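Local structure of BH2851 (Bacillus halodurans, 2GFG) at residues L26-G31 against A127-E132. The protein is of unknown function but, as a CYTH-domain protein and putative adenylate cyclase, probably acts on nucleotides or other triphosphate compounds. Residues are numbered along the deposited sequence; the frame is centred on the assembly and turned at random.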
loop_
_atom_site.group_PDB
_atom_site.type_symbol
_atom_site.label_atom_id
_atom_site.label_comp_id
_atom_site.label_asym_id
_atom_site.label_seq_id
_atom_site.Cartn_x
_atom_site.Cartn_y
_atom_site.Cartn_z
ATOM N N LEU A 26 5.429 5.164 21.197
ATOM C CA LEU A 26 6.540 4.608 20.397
ATOM C C LEU A 26 7.701 5.631 20.203
ATOM O O LEU A 26 8.700 5.319 19.554
ATOM C CB LEU A 26 6.029 4.122 19.037
ATOM C CG LEU A 26 4.953 3.017 19.081
ATOM C CD1 LEU A 26 4.289 2.870 17.742
ATOM C CD2 LEU A 26 5.549 1.689 19.532
ATOM N N HIS A 27 7.549 6.837 20.780
ATOM C CA HIS A 27 8.583 7.913 20.716
ATOM C C HIS A 27 8.951 8.289 19.262
ATOM O O HIS A 27 10.128 8.493 18.936
ATOM C CB HIS A 27 9.843 7.518 21.523
ATOM C CG HIS A 27 9.567 7.202 22.963
ATOM N N ILE A 28 7.922 8.403 18.414
ATOM C CA ILE A 28 8.091 8.766 17.002
ATOM C C ILE A 28 7.975 10.277 16.832
ATOM O O ILE A 28 6.989 10.876 17.247
ATOM C CB ILE A 28 7.030 8.056 16.114
ATOM C CG1 ILE A 28 7.267 6.544 16.128
ATOM C CG2 ILE A 28 7.070 8.603 14.652
ATOM C CD1 ILE A 28 6.111 5.739 15.639
ATOM N N GLY A 29 8.982 10.884 16.203
ATOM C CA GLY A 29 8.985 12.336 15.966
ATOM C C GLY A 29 8.186 12.725 14.729
ATOM O O GLY A 29 7.914 11.892 13.870
ATOM N N GLU A 30 7.814 14.004 14.648
ATOM C CA GLU A 30 7.106 14.552 13.467
ATOM C C GLU A 30 7.920 14.371 12.181
ATOM O O GLU A 30 7.364 14.030 11.124
ATOM C CB GLU A 30 6.804 16.039 13.673
ATOM N N GLY A 31 9.239 14.567 12.286
ATOM C CA GLY A 31 10.148 14.445 11.140
ATOM C C GLY A 31 10.342 13.019 10.625
ATOM O O GLY A 31 10.894 12.820 9.532
ATOM N N ALA A 127 5.198 6.788 9.104
ATOM C CA ALA A 127 6.338 6.559 9.972
ATOM C C ALA A 127 6.576 5.043 10.056
ATOM O O ALA A 127 5.626 4.271 10.104
ATOM C CB ALA A 127 6.075 7.127 11.337
ATOM N N GLU A 128 7.846 4.629 10.010
ATOM C CA GLU A 128 8.215 3.198 10.101
ATOM C C GLU A 128 9.246 2.981 11.178
ATOM O O GLU A 128 10.162 3.774 11.327
ATOM C CB GLU A 128 8.777 2.687 8.767
ATOM C CG GLU A 128 7.793 2.690 7.630
ATOM C CD GLU A 128 8.333 1.987 6.375
ATOM O OE1 GLU A 128 8.810 0.841 6.486
ATOM O OE2 GLU A 128 8.260 2.583 5.284
ATOM N N ILE A 129 9.081 1.902 11.941
ATOM C CA ILE A 129 10.079 1.485 12.939
ATOM C C ILE A 129 10.301 -0.007 12.845
ATOM O O ILE A 129 9.430 -0.734 12.379
ATOM C CB ILE A 129 9.641 1.861 14.410
ATOM C CG1 ILE A 129 8.292 1.197 14.779
ATOM C CG2 ILE A 129 9.560 3.371 14.568
ATOM C CD1 ILE A 129 7.915 1.346 16.261
ATOM N N SER A 130 11.486 -0.464 13.250
ATOM C CA SER A 130 11.737 -1.898 13.382
ATOM C C SER A 130 11.069 -2.374 14.657
ATOM O O SER A 130 11.303 -1.817 15.720
ATOM C CB SER A 130 13.236 -2.200 13.431
ATOM O OG SER A 130 13.810 -1.735 14.628
ATOM N N TYR A 131 10.165 -3.340 14.532
ATOM C CA TYR A 131 9.466 -3.893 15.684
ATOM C C TYR A 131 9.677 -5.398 15.726
ATOM O O TYR A 131 9.352 -6.096 14.770
ATOM C CB TYR A 131 7.973 -3.565 15.618
ATOM C CG TYR A 131 7.240 -3.874 16.898
ATOM C CD1 TYR A 131 7.248 -2.969 17.963
ATOM C CD2 TYR A 131 6.590 -5.096 17.074
ATOM C CE1 TYR A 131 6.597 -3.267 19.182
ATOM C CE2 TYR A 131 5.937 -5.408 18.277
ATOM C CZ TYR A 131 5.943 -4.485 19.327
ATOM O OH TYR A 131 5.294 -4.781 20.501
ATOM N N GLU A 132 10.242 -5.890 16.840
ATOM C CA GLU A 132 10.563 -7.309 16.992
ATOM C C GLU A 132 11.424 -7.765 15.785
ATOM O O GLU A 132 12.460 -7.151 15.513
ATOM C CB GLU A 132 9.271 -8.151 17.154
ATOM C CG GLU A 132 8.394 -7.748 18.363
ATOM C CD GLU A 132 8.885 -8.319 19.688
ATOM O OE1 GLU A 132 10.009 -8.872 19.735
ATOM O OE2 GLU A 132 8.144 -8.195 20.694
#
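Ala127 and Ile129 spend their backbone hydrogen bonds on Leu138 and Leu136 of the neighbouring strand 134-143, while their side chains meet Ile28 and Leu26 with no hydrogen bond between the two segments. It is a clear case of the turn that follows a helix, packed on a barrel strand through hydrocarbon contacts. Helix 16-25 ends in a Schellman motif, with His27 at positive phi (57°), and Leu26 and Ile28, on either side of His27 in sequence, both direct their side chains toward the barrel strand.

Ile28 is buried and meets the strand at two points. Its CG2, anti to the backbone N, comes within 3.8 Å of Ala127 CB, and on its other branch CG1 lies 4.2 Å from Ile129 CG2. With chi1 at 59°, Ile129 CG1 sits between the backbone N and the carbonyl carbon, and the terminal CD1 extends to Leu26 CD2, 4.1 Å away. These two side chains cross at about a right angle, methyl against methyl. Ile129 therefore meets Ile28 through CG2 and Leu26 through CD1.

Phe33 touches both Ile28 and Ala127, and Phe172, just beyond helix 158-171, touches Leu26.

The contact therefore joins the post-helix loop to the last part of strand 117-131 in the closed antiparallel barrel of the CYTH fold; with no polar bond across it, it probably owes its cohesion to van der Waals packing and burial of aliphatic groups, more complete at Ile28 and Ala127 than at the partly exposed Leu26 and Ile129.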